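Local structure of DyP (3VXJ) at residues Phe223-Glu229 and Val347-Gly353; Pro392-Gln396 and Leu418-Pro422; Ala34-Lys38 and Phe142-Ile146. The protein binds heme b and, as expected for a dye-decolorizing peroxidase, probably uses hydrogen peroxide to oxidise dyes and phenolic compounds. All blocks are in the same frame, centred on the assembly; numbering follows the deposited sequence.

Interaction 1 of 3, residues Phe223-Glu229 and Val347-Gly353; sequences FQQKVPE and VTAQDRG. With HEM (protoporphyrin IX containing Fe), chain B.
Glu229 grips Thr348 at two points. Thr348 OG1 donates to the syn lone pair of Glu229 OE1 at 2.6 Å. The backbone Thr348 N reaches Glu229 OE2 at 2.8 Å, nearly straight (176° at the hydrogen) although it comes from above the carboxylate plane. A bend at chi2 (85°) brings both oxygens to the threonine, and the two bonds restrain the carboxylate's rotation.

One conventional bond joins the backbones, Gln225 N to Arg352 O at 2.8 Å, placed in the carbonyl plane on a lone pair. Beside it, Gln224 and Gly353 form an antiparallel non-hydrogen-bonded pair, and Gly353 CA offers a C-H to Phe223 O at 3.3 Å. This bridge joins the ends of strands 216-225 and 353-360, central neighbours in the four-stranded antiparallel sheet, order 2-3-1-4, of the C-terminal ferredoxin-like half of the DyP fold.

Waters bridge further polar atoms. One lies in plane at the Arg352 guanidinium edge, accepting from Arg352 NH1 and Val227 N and donating to Gln225 O and Thr348 OG1. Another donates to Gln225 OE1 and Gly353 O, reconciling two acceptors 3.4 Å apart. Outside the segments, Glu342 forms a salt bridge with Arg352 NH1 and Pro336 O takes Arg352 NE.

In van der Waals packing, the Pro228 ring lies against Val347 and Thr348, crossing the Thr348 side chain at about a right angle. Val227 CG2 touches Arg352 CD at 3.8 Å, likewise crosswise. Toward the cofactor, Phe223 CZ approaches heme methyl CMC at 3.6 Å, and the Gln225 amide, held by Glu165, has NE2 3.7 Å from heme methyl CMB.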
loop_
_atom_site.group_PDB
_atom_site.type_symbol
_atom_site.label_atom_id
_atom_site.label_comp_id
_atom_site.label_asym_id
_atom_site.label_seq_id
_atom_site.Cartn_x
_atom_site.Cartn_y
_atom_site.Cartn_z
ATOM N N PHE A 223 -6.990 3.829 -5.883
ATOM C CA PHE A 223 -6.839 3.217 -7.209
ATOM C C PHE A 223 -8.142 2.568 -7.624
ATOM O O PHE A 223 -8.722 1.800 -6.856
ATOM C CB PHE A 223 -5.792 2.099 -7.201
ATOM C CG PHE A 223 -4.391 2.556 -6.940
ATOM C CD1 PHE A 223 -3.780 3.503 -7.762
ATOM C CD2 PHE A 223 -3.663 1.979 -5.906
ATOM C CE1 PHE A 223 -2.462 3.894 -7.523
ATOM C CE2 PHE A 223 -2.346 2.356 -5.657
ATOM C CZ PHE A 223 -1.736 3.314 -6.476
ATOM N N GLN A 224 -8.597 2.856 -8.838
ATOM C CA GLN A 224 -9.665 2.077 -9.448
ATOM C C GLN A 224 -9.024 0.983 -10.295
ATOM O O GLN A 224 -8.102 1.259 -11.059
ATOM C CB GLN A 224 -10.555 2.980 -10.301
ATOM C CG GLN A 224 -11.732 2.263 -10.922
ATOM C CD GLN A 224 -12.783 3.198 -11.469
ATOM O OE1 GLN A 224 -12.756 4.408 -11.225
ATOM N NE2 GLN A 224 -13.731 2.636 -12.204
ATOM N N GLN A 225 -9.526 -0.243 -10.186
ATOM C CA GLN A 225 -8.992 -1.368 -10.959
ATOM C C GLN A 225 -9.940 -1.823 -12.064
ATOM O O GLN A 225 -11.173 -1.838 -11.889
ATOM C CB GLN A 225 -8.643 -2.543 -10.036
ATOM C CG GLN A 225 -7.394 -2.278 -9.169
ATOM C CD GLN A 225 -7.178 -3.308 -8.081
ATOM O OE1 GLN A 225 -7.457 -3.052 -6.918
ATOM N NE2 GLN A 225 -6.663 -4.471 -8.453
ATOM N N LYS A 226 -9.340 -2.184 -13.196
ATOM C CA LYS A 226 -10.058 -2.665 -14.368
ATOM C C LYS A 226 -9.888 -4.177 -14.484
ATOM O O LYS A 226 -8.985 -4.673 -15.172
ATOM C CB LYS A 226 -9.535 -1.955 -15.613
ATOM C CG LYS A 226 -9.561 -0.427 -15.528
ATOM C CD LYS A 226 -10.956 0.152 -15.451
ATOM C CE LYS A 226 -10.938 1.648 -15.716
ATOM N NZ LYS A 226 -12.305 2.234 -15.664
ATOM N N VAL A 227 -10.744 -4.899 -13.767
ATOM C CA VAL A 227 -10.563 -6.345 -13.591
ATOM C C VAL A 227 -10.943 -7.156 -14.842
ATOM O O VAL A 227 -10.157 -8.005 -15.279
ATOM C CB VAL A 227 -11.277 -6.859 -12.314
ATOM C CG1 VAL A 227 -11.065 -8.356 -12.149
ATOM C CG2 VAL A 227 -10.767 -6.104 -11.090
ATOM N N PRO A 228 -12.129 -6.906 -15.431
ATOM C CA PRO A 228 -12.418 -7.628 -16.681
ATOM C C PRO A 228 -11.366 -7.389 -17.763
ATOM O O PRO A 228 -11.030 -8.309 -18.513
ATOM C CB PRO A 228 -13.761 -7.043 -17.113
ATOM C CG PRO A 228 -14.404 -6.614 -15.850
ATOM C CD PRO A 228 -13.270 -6.061 -15.023
ATOM N N GLU A 229 -10.845 -6.168 -17.831
ATOM C CA GLU A 229 -9.813 -5.822 -18.805
ATOM C C GLU A 229 -8.509 -6.584 -18.537
ATOM O O GLU A 229 -7.892 -7.103 -19.460
ATOM C CB GLU A 229 -9.569 -4.310 -18.811
ATOM C CG GLU A 229 -10.734 -3.476 -19.363
ATOM C CD GLU A 229 -11.825 -3.149 -18.334
ATOM O OE1 GLU A 229 -11.828 -3.670 -17.190
ATOM O OE2 GLU A 229 -12.716 -2.348 -18.685
ATOM N N VAL A 347 -15.229 -5.809 -20.014
ATOM C CA VAL A 347 -15.366 -4.377 -19.750
ATOM C C VAL A 347 -15.873 -4.129 -18.324
ATOM O O VAL A 347 -16.865 -4.722 -17.896
ATOM C CB VAL A 347 -16.312 -3.703 -20.795
ATOM C CG1 VAL A 347 -16.416 -2.197 -20.564
ATOM C CG2 VAL A 347 -15.830 -3.982 -22.220
ATOM N N THR A 348 -15.168 -3.264 -17.595
ATOM C CA THR A 348 -15.592 -2.822 -16.266
ATOM C C THR A 348 -16.943 -2.103 -16.305
ATOM O O THR A 348 -17.151 -1.200 -17.116
ATOM C CB THR A 348 -14.536 -1.880 -15.651
ATOM O OG1 THR A 348 -13.374 -2.637 -15.311
ATOM C CG2 THR A 348 -15.049 -1.179 -14.393
ATOM N N ALA A 349 -17.838 -2.513 -15.411
ATOM C CA ALA A 349 -19.160 -1.902 -15.261
ATOM C C ALA A 349 -19.419 -1.381 -13.845
ATOM O O ALA A 349 -20.457 -0.772 -13.585
ATOM C CB ALA A 349 -20.242 -2.888 -15.664
ATOM N N GLN A 350 -18.494 -1.640 -12.927
ATOM C CA GLN A 350 -18.650 -1.197 -11.547
ATOM C C GLN A 350 -17.334 -0.658 -11.015
ATOM O O GLN A 350 -16.268 -1.082 -11.447
ATOM C CB GLN A 350 -19.142 -2.341 -10.655
ATOM C CG GLN A 350 -20.375 -3.060 -11.198
ATOM C CD GLN A 350 -20.962 -4.060 -10.230
ATOM O OE1 GLN A 350 -20.753 -5.269 -10.363
ATOM N NE2 GLN A 350 -21.706 -3.566 -9.249
ATOM N N ASP A 351 -17.431 0.287 -10.086
ATOM C CA ASP A 351 -16.286 0.889 -9.429
ATOM C C ASP A 351 -15.766 -0.045 -8.340
ATOM O O ASP A 351 -16.453 -0.330 -7.367
ATOM C CB ASP A 351 -16.699 2.250 -8.840
ATOM C CG ASP A 351 -15.543 3.000 -8.198
ATOM O OD1 ASP A 351 -14.379 2.689 -8.501
ATOM O OD2 ASP A 351 -15.812 3.912 -7.380
ATOM N N ARG A 352 -14.547 -0.529 -8.538
ATOM C CA ARG A 352 -13.852 -1.357 -7.564
ATOM C C ARG A 352 -12.362 -1.051 -7.653
ATOM O O ARG A 352 -11.879 -0.535 -8.666
ATOM C CB ARG A 352 -14.101 -2.851 -7.811
ATOM C CG ARG A 352 -13.599 -3.356 -9.165
ATOM C CD ARG A 352 -13.896 -4.837 -9.358
ATOM N NE ARG A 352 -15.329 -5.134 -9.367
ATOM C CZ ARG A 352 -16.121 -5.066 -10.440
ATOM N NH1 ARG A 352 -15.653 -4.685 -11.622
ATOM N NH2 ARG A 352 -17.404 -5.369 -10.328
ATOM N N GLY A 353 -11.612 -1.382 -6.611
ATOM C CA GLY A 353 -10.183 -1.119 -6.646
ATOM C C GLY A 353 -9.499 -1.338 -5.320
ATOM O O GLY A 353 -9.847 -2.260 -4.575
HETATM C CHA HEM B . 3.327 -6.428 -3.001
HETATM C CHB HEM B . -0.843 -5.770 -5.356
HETATM C CHC HEM B . 0.094 -1.045 -5.789
HETATM C CHD HEM B . 4.254 -1.668 -3.406
HETATM C C1A HEM B . 2.136 -6.667 -3.630
HETATM C C2A HEM B . 1.524 -7.965 -3.801
HETATM C C3A HEM B . 0.370 -7.778 -4.465
HETATM C C4A HEM B . 0.213 -6.361 -4.700
HETATM C CMA HEM B . -0.652 -8.850 -4.890
HETATM C CAA HEM B . 2.157 -9.302 -3.354
HETATM C CBA HEM B . 1.834 -9.731 -1.921
HETATM C CGA HEM B . 2.543 -8.921 -0.861
HETATM O O1A HEM B . 3.776 -9.040 -0.692
HETATM O O2A HEM B . 1.843 -8.154 -0.143
HETATM C C1B HEM B . -0.966 -4.431 -5.669
HETATM C C2B HEM B . -2.080 -3.824 -6.367
HETATM C C3B HEM B . -1.821 -2.508 -6.484
HETATM C C4B HEM B . -0.545 -2.259 -5.848
HETATM C CMB HEM B . -3.307 -4.608 -6.882
HETATM C CAB HEM B . -2.694 -1.409 -7.127
HETATM C CBB HEM B . -4.017 -1.535 -7.252
HETATM C C1C HEM B . 1.322 -0.816 -5.223
HETATM C C2C HEM B . 2.027 0.451 -5.213
HETATM C C3C HEM B . 3.190 0.276 -4.565
HETATM C C4C HEM B . 3.241 -1.108 -4.143
HETATM C CMC HEM B . 1.483 1.749 -5.840
HETATM C CAC HEM B . 4.307 1.310 -4.264
HETATM C CBC HEM B . 4.642 2.263 -5.144
HETATM C C1D HEM B . 4.341 -2.983 -3.028
HETATM C C2D HEM B . 5.373 -3.498 -2.163
HETATM C C3D HEM B . 5.095 -4.964 -2.050
HETATM C C4D HEM B . 3.918 -5.203 -2.846
HETATM C CMD HEM B . 6.544 -2.763 -1.491
HETATM C CAD HEM B . 5.951 -5.955 -1.245
HETATM C CBD HEM B . 7.148 -6.333 -2.113
HETATM C CGD HEM B . 8.080 -7.270 -1.394
HETATM O O1D HEM B . 8.414 -8.332 -1.987
HETATM O O2D HEM B . 8.491 -6.971 -0.250
HETATM N NA HEM B . 1.324 -5.724 -4.208
HETATM N NB HEM B . -0.021 -3.452 -5.392
HETATM N NC HEM B . 2.113 -1.749 -4.594
HETATM N ND HEM B . 3.473 -4.010 -3.393
HETATM FE FE HEM B . 1.750 -3.741 -4.462
HETATM O O HOH W 1 -13.621 -0.187 -11.402
HETATM O O HOH W 2 -13.120 -3.512 -12.668
HETATM O O HOH W 3 -8.239 -4.592 -4.889
HETATM O O HOH W 4 0.815 -3.500 -2.718
#

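Interaction 2 of 3, residues Pro392-Gln396 and Leu418-Pro422; sequences PIIGQ and LFVIP. With HEM (protoporphyrin IX containing Fe), chain B.
The amide of Gln396 and the ring of Pro422 reach toward each other across the contact, with OE1 3.2 Å from Pro422 CG and also near its CD. The larger flat group is the heme. Ile394 lies over the porphyrin face opposite the iron-bound water, its CG1 3.9 Å from heme C2C, on the same side as the axial ligand His308, which Ile394 also touches. Val420 instead meets a vinyl group, CG1 3.7 Å from heme CBB.

The two heme neighbours run alongside each other in the same sense, with Ile394 CG2 3.7 Å from Val420 CG1. Placing CG1 of Ile394 between the backbone N and carbonyl carbon (chi1 47°) sends that branch over the heme and leaves CG2 for the valine. The other valine methyl, CG2, rests 3.4 Å from Ile393 O.

No direct hydrogen bond crosses the contact. One water donates to Pro392 O and Ile393 O and accepts from Phe419 N; a second donates to Gln396 OE1 and, at 2.7 Å, to Val420 O. Gln396 NE2 turns to Asp103. The chemistry thus implies an apolar lining for the heme, while water-mediated bonds join the loop behind it to strand 420-430.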
loop_
_atom_site.group_PDB
_atom_site.type_symbol
_atom_site.label_atom_id
_atom_site.label_comp_id
_atom_site.label_asym_id
_atom_site.label_seq_id
_atom_site.Cartn_x
_atom_site.Cartn_y
_atom_site.Cartn_z
ATOM N N PRO A 392 4.183 -3.781 -14.980
ATOM C CA PRO A 392 2.868 -3.862 -15.633
ATOM C C PRO A 392 1.653 -3.529 -14.769
ATOM O O PRO A 392 0.618 -3.170 -15.332
ATOM C CB PRO A 392 2.795 -5.319 -16.113
ATOM C CG PRO A 392 3.755 -6.060 -15.209
ATOM C CD PRO A 392 4.879 -5.082 -14.985
ATOM N N ILE A 393 1.752 -3.652 -13.443
ATOM C CA ILE A 393 0.612 -3.376 -12.579
ATOM C C ILE A 393 0.465 -1.882 -12.287
ATOM O O ILE A 393 -0.600 -1.311 -12.545
ATOM C CB ILE A 393 0.659 -4.236 -11.295
ATOM C CG1 ILE A 393 0.791 -5.736 -11.649
ATOM C CG2 ILE A 393 -0.560 -3.987 -10.400
ATOM C CD1 ILE A 393 -0.225 -6.274 -12.680
ATOM N N ILE A 394 1.516 -1.242 -11.767
ATOM C CA ILE A 394 1.410 0.183 -11.404
ATOM C C ILE A 394 2.440 1.114 -12.051
ATOM O O ILE A 394 2.445 2.300 -11.769
ATOM C CB ILE A 394 1.280 0.441 -9.856
ATOM C CG1 ILE A 394 2.300 -0.356 -9.046
ATOM C CG2 ILE A 394 -0.149 0.152 -9.379
ATOM C CD1 ILE A 394 3.696 0.237 -9.059
ATOM N N GLY A 395 3.295 0.604 -12.932
ATOM C CA GLY A 395 4.218 1.481 -13.662
ATOM C C GLY A 395 3.456 2.442 -14.561
ATOM O O GLY A 395 2.487 2.052 -15.222
ATOM N N GLN A 396 3.879 3.702 -14.615
ATOM C CA GLN A 396 3.072 4.705 -15.331
ATOM C C GLN A 396 3.656 5.348 -16.592
ATOM O O GLN A 396 2.953 6.063 -17.320
ATOM C CB GLN A 396 2.494 5.729 -14.360
ATOM C CG GLN A 396 1.419 5.090 -13.493
ATOM C CD GLN A 396 0.578 6.094 -12.767
ATOM O OE1 GLN A 396 -0.645 6.116 -12.924
ATOM N NE2 GLN A 396 1.213 6.933 -11.960
ATOM N N LEU A 418 -3.061 0.129 -19.057
ATOM C CA LEU A 418 -3.098 0.433 -17.629
ATOM C C LEU A 418 -4.400 -0.086 -17.019
ATOM O O LEU A 418 -5.493 0.290 -17.452
ATOM C CB LEU A 418 -2.934 1.936 -17.384
ATOM C CG LEU A 418 -2.731 2.408 -15.933
ATOM C CD1 LEU A 418 -1.529 1.771 -15.229
ATOM C CD2 LEU A 418 -2.631 3.936 -15.874
ATOM N N PHE A 419 -4.280 -0.969 -16.029
ATOM C CA PHE A 419 -5.444 -1.556 -15.364
ATOM C C PHE A 419 -5.688 -0.968 -13.974
ATOM O O PHE A 419 -6.639 -1.361 -13.281
ATOM C CB PHE A 419 -5.291 -3.072 -15.236
ATOM C CG PHE A 419 -5.019 -3.778 -16.528
ATOM C CD1 PHE A 419 -5.948 -3.744 -17.563
ATOM C CD2 PHE A 419 -3.853 -4.503 -16.695
ATOM C CE1 PHE A 419 -5.699 -4.411 -18.769
ATOM C CE2 PHE A 419 -3.593 -5.176 -17.898
ATOM C CZ PHE A 419 -4.516 -5.125 -18.927
ATOM N N VAL A 420 -4.815 -0.048 -13.574
ATOM C CA VAL A 420 -4.860 0.578 -12.258
ATOM C C VAL A 420 -4.851 2.084 -12.478
ATOM O O VAL A 420 -3.885 2.634 -13.002
ATOM C CB VAL A 420 -3.653 0.164 -11.381
ATOM C CG1 VAL A 420 -3.683 0.906 -10.051
ATOM C CG2 VAL A 420 -3.646 -1.354 -11.145
ATOM N N ILE A 421 -5.936 2.746 -12.096
ATOM C CA ILE A 421 -6.124 4.158 -12.391
ATOM C C ILE A 421 -6.104 4.964 -11.093
ATOM O O ILE A 421 -6.982 4.780 -10.248
ATOM C CB ILE A 421 -7.483 4.401 -13.086
ATOM C CG1 ILE A 421 -7.682 3.455 -14.284
ATOM C CG2 ILE A 421 -7.629 5.865 -13.502
ATOM C CD1 ILE A 421 -6.716 3.661 -15.447
ATOM N N PRO A 422 -5.103 5.844 -10.910
ATOM C CA PRO A 422 -5.130 6.706 -9.724
ATOM C C PRO A 422 -6.255 7.734 -9.819
ATOM O O PRO A 422 -6.350 8.477 -10.806
ATOM C CB PRO A 422 -3.751 7.392 -9.751
ATOM C CG PRO A 422 -2.900 6.534 -10.670
ATOM C CD PRO A 422 -3.866 6.020 -11.699
HETATM C CHA HEM B . 3.327 -6.428 -3.001
HETATM C CHB HEM B . -0.843 -5.770 -5.356
HETATM C CHC HEM B . 0.094 -1.045 -5.789
HETATM C CHD HEM B . 4.254 -1.668 -3.406
HETATM C C1A HEM B . 2.136 -6.667 -3.630
HETATM C C2A HEM B . 1.524 -7.965 -3.801
HETATM C C3A HEM B . 0.370 -7.778 -4.465
HETATM C C4A HEM B . 0.213 -6.361 -4.700
HETATM C CMA HEM B . -0.652 -8.850 -4.890
HETATM C CAA HEM B . 2.157 -9.302 -3.354
HETATM C CBA HEM B . 1.834 -9.731 -1.921
HETATM C CGA HEM B . 2.543 -8.921 -0.861
HETATM O O1A HEM B . 3.776 -9.040 -0.692
HETATM O O2A HEM B . 1.843 -8.154 -0.143
HETATM C C1B HEM B . -0.966 -4.431 -5.669
HETATM C C2B HEM B . -2.080 -3.824 -6.367
HETATM C C3B HEM B . -1.821 -2.508 -6.484
HETATM C C4B HEM B . -0.545 -2.259 -5.848
HETATM C CMB HEM B . -3.307 -4.608 -6.882
HETATM C CAB HEM B . -2.694 -1.409 -7.127
HETATM C CBB HEM B . -4.017 -1.535 -7.252
HETATM C C1C HEM B . 1.322 -0.816 -5.223
HETATM C C2C HEM B . 2.027 0.451 -5.213
HETATM C C3C HEM B . 3.190 0.276 -4.565
HETATM C C4C HEM B . 3.241 -1.108 -4.143
HETATM C CMC HEM B . 1.483 1.749 -5.840
HETATM C CAC HEM B . 4.307 1.310 -4.264
HETATM C CBC HEM B . 4.642 2.263 -5.144
HETATM C C1D HEM B . 4.341 -2.983 -3.028
HETATM C C2D HEM B . 5.373 -3.498 -2.163
HETATM C C3D HEM B . 5.095 -4.964 -2.050
HETATM C C4D HEM B . 3.918 -5.203 -2.846
HETATM C CMD HEM B . 6.544 -2.763 -1.491
HETATM C CAD HEM B . 5.951 -5.955 -1.245
HETATM C CBD HEM B . 7.148 -6.333 -2.113
HETATM C CGD HEM B . 8.080 -7.270 -1.394
HETATM O O1D HEM B . 8.414 -8.332 -1.987
HETATM O O2D HEM B . 8.491 -6.971 -0.250
HETATM N NA HEM B . 1.324 -5.724 -4.208
HETATM N NB HEM B . -0.021 -3.452 -5.392
HETATM N NC HEM B . 2.113 -1.749 -4.594
HETATM N ND HEM B . 3.473 -4.010 -3.393
HETATM FE FE HEM B . 1.750 -3.741 -4.462
HETATM O O HOH W 5 -2.017 -2.182 -14.785
HETATM O O HOH W 6 -1.474 3.440 -12.030
HETATM O O HOH W 4 0.815 -3.500 -2.718
#

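Interaction 3 of 3, residues Ala34-Lys38 and Phe142-Ile146; sequences ATSFK and FGSSI
Phe37 meets Phe142, Ser145 and Ile146 together and loses more surface here than any other residue of the two segments. With CG anti to its backbone N (chi1 -180°), its ring reaches from helix 34-48 to Phe142, at the end of helix 128-142, and Ile146, at the start of strand 146-155. Ile146 CG2 comes in at the ring edge, near its plane, 3.4 Å from CD1. The Phe142 ring approaches obliquely: centroids lie 5.2 Å apart with planes at 38°, and the closest atoms are the two CE1 carbons, at 3.5 Å. Phe142 also makes edge-to-face pairs with Phe121 and Tyr44, so the oblique pair belongs to a larger aromatic cluster.

Ser145 directs its CB at the helix, packing 3.5 Å from Phe37 N and 3.7 Å from Ser36 CB. Its OG, placed between its own N and carbonyl carbon (chi1 76°), donates to Phe142 O at 2.7 Å. Ser145 N reaches the same oxygen from the same face, so two donors hold the carbonyl where the chain leaves the helix, with Gly143 at positive phi.

Both helices belong to the N-terminal ferredoxin-like half, in which strands 23-31 and 146-155 are sheet neighbours. With no hydrogen bond between the segments and the Ser145 hydroxyl donating to Phe142 O within its own turn, the contact is held mainly by van der Waals and hydrophobic packing round Phe37.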
loop_
_atom_site.group_PDB
_atom_site.type_symbol
_atom_site.label_atom_id
_atom_site.label_comp_id
_atom_site.label_asym_id
_atom_site.label_seq_id
_atom_site.Cartn_x
_atom_site.Cartn_y
_atom_site.Cartn_z
ATOM N N ALA A 34 -10.206 25.650 14.718
ATOM C CA ALA A 34 -9.037 25.039 15.365
ATOM C C ALA A 34 -9.227 24.810 16.863
ATOM O O ALA A 34 -8.918 23.734 17.370
ATOM C CB ALA A 34 -7.778 25.861 15.102
ATOM N N THR A 35 -9.750 25.807 17.569
ATOM C CA THR A 35 -9.914 25.692 19.023
ATOM C C THR A 35 -10.879 24.564 19.371
ATOM O O THR A 35 -10.590 23.745 20.246
ATOM C CB THR A 35 -10.362 27.026 19.655
ATOM O OG1 THR A 35 -9.387 28.035 19.366
ATOM C CG2 THR A 35 -10.502 26.898 21.175
ATOM N N SER A 36 -12.007 24.508 18.664
ATOM C CA SER A 36 -13.007 23.474 18.910
ATOM C C SER A 36 -12.508 22.088 18.494
ATOM O O SER A 36 -12.780 21.100 19.177
ATOM C CB SER A 36 -14.326 23.829 18.226
ATOM O OG SER A 36 -14.804 25.077 18.705
ATOM N N PHE A 37 -11.759 22.021 17.396
ATOM C CA PHE A 37 -11.147 20.767 16.974
ATOM C C PHE A 37 -10.179 20.213 18.023
ATOM O O PHE A 37 -10.200 19.019 18.318
ATOM C CB PHE A 37 -10.423 20.923 15.633
ATOM C CG PHE A 37 -9.789 19.654 15.159
ATOM C CD1 PHE A 37 -10.526 18.735 14.423
ATOM C CD2 PHE A 37 -8.467 19.357 15.483
ATOM C CE1 PHE A 37 -9.942 17.546 13.991
ATOM C CE2 PHE A 37 -7.882 18.171 15.061
ATOM C CZ PHE A 37 -8.621 17.274 14.306
ATOM N N LYS A 38 -9.339 21.085 18.574
ATOM C CA LYS A 38 -8.320 20.672 19.529
ATOM C C LYS A 38 -8.910 20.105 20.816
ATOM O O LYS A 38 -8.433 19.090 21.304
ATOM C CB LYS A 38 -7.363 21.823 19.826
ATOM C CG LYS A 38 -6.455 22.146 18.644
ATOM C CD LYS A 38 -5.546 23.308 18.926
ATOM C CE LYS A 38 -4.755 23.636 17.677
ATOM N NZ LYS A 38 -3.555 24.441 17.978
ATOM N N PHE A 142 -16.729 15.704 17.346
ATOM C CA PHE A 142 -16.125 16.860 16.684
ATOM C C PHE A 142 -17.136 17.904 16.246
ATOM O O PHE A 142 -16.801 19.087 16.170
ATOM C CB PHE A 142 -15.234 16.418 15.518
ATOM C CG PHE A 142 -13.978 15.726 15.965
ATOM C CD1 PHE A 142 -12.802 16.447 16.140
ATOM C CD2 PHE A 142 -13.977 14.363 16.241
ATOM C CE1 PHE A 142 -11.640 15.816 16.581
ATOM C CE2 PHE A 142 -12.816 13.720 16.676
ATOM C CZ PHE A 142 -11.648 14.454 16.852
ATOM N N GLY A 143 -18.360 17.471 15.951
ATOM C CA GLY A 143 -19.415 18.388 15.530
ATOM C C GLY A 143 -18.985 19.243 14.356
ATOM O O GLY A 143 -18.305 18.766 13.444
ATOM N N SER A 144 -19.355 20.521 14.408
ATOM C CA SER A 144 -19.060 21.451 13.322
ATOM C C SER A 144 -17.607 21.943 13.296
ATOM O O SER A 144 -17.257 22.755 12.442
ATOM C CB SER A 144 -20.015 22.644 13.378
ATOM O OG SER A 144 -19.829 23.362 14.576
ATOM N N SER A 145 -16.760 21.450 14.207
ATOM C CA SER A 145 -15.330 21.791 14.175
ATOM C C SER A 145 -14.642 21.205 12.944
ATOM O O SER A 145 -13.563 21.649 12.567
ATOM C CB SER A 145 -14.599 21.361 15.455
ATOM O OG SER A 145 -14.362 19.959 15.503
ATOM N N ILE A 146 -15.281 20.208 12.332
ATOM C CA ILE A 146 -14.810 19.619 11.078
ATOM C C ILE A 146 -15.923 19.533 10.040
ATOM O O ILE A 146 -17.116 19.577 10.371
ATOM C CB ILE A 146 -14.198 18.192 11.256
ATOM C CG1 ILE A 146 -15.265 17.166 11.665
ATOM C CG2 ILE A 146 -12.996 18.220 12.211
ATOM C CD1 ILE A 146 -14.754 15.735 11.756
#

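In the fold
Interactions 1 and 2 share one sheet and one cofactor. Strands 216-225 and 420-430 are neighbours, probably bonded through Gln224 O with Ile421 N and Lys226 N with Phe419 O, while Phe223 packs on Val420 beside the heme. Their centres are 12 Å apart. Interaction 1 is only partly buried and relies on a carboxylate, one backbone bond and waters; interaction 2 is buried, with apolar side chains and bridging waters but no direct bond. Interaction 3 is also buried, with no direct hydrogen bond between its segments, largely aromatic and aliphatic, and placed in the N-terminal half, its nearest atoms about 23 Å from interaction 1 and 25 Å from interaction 2, away from the heme.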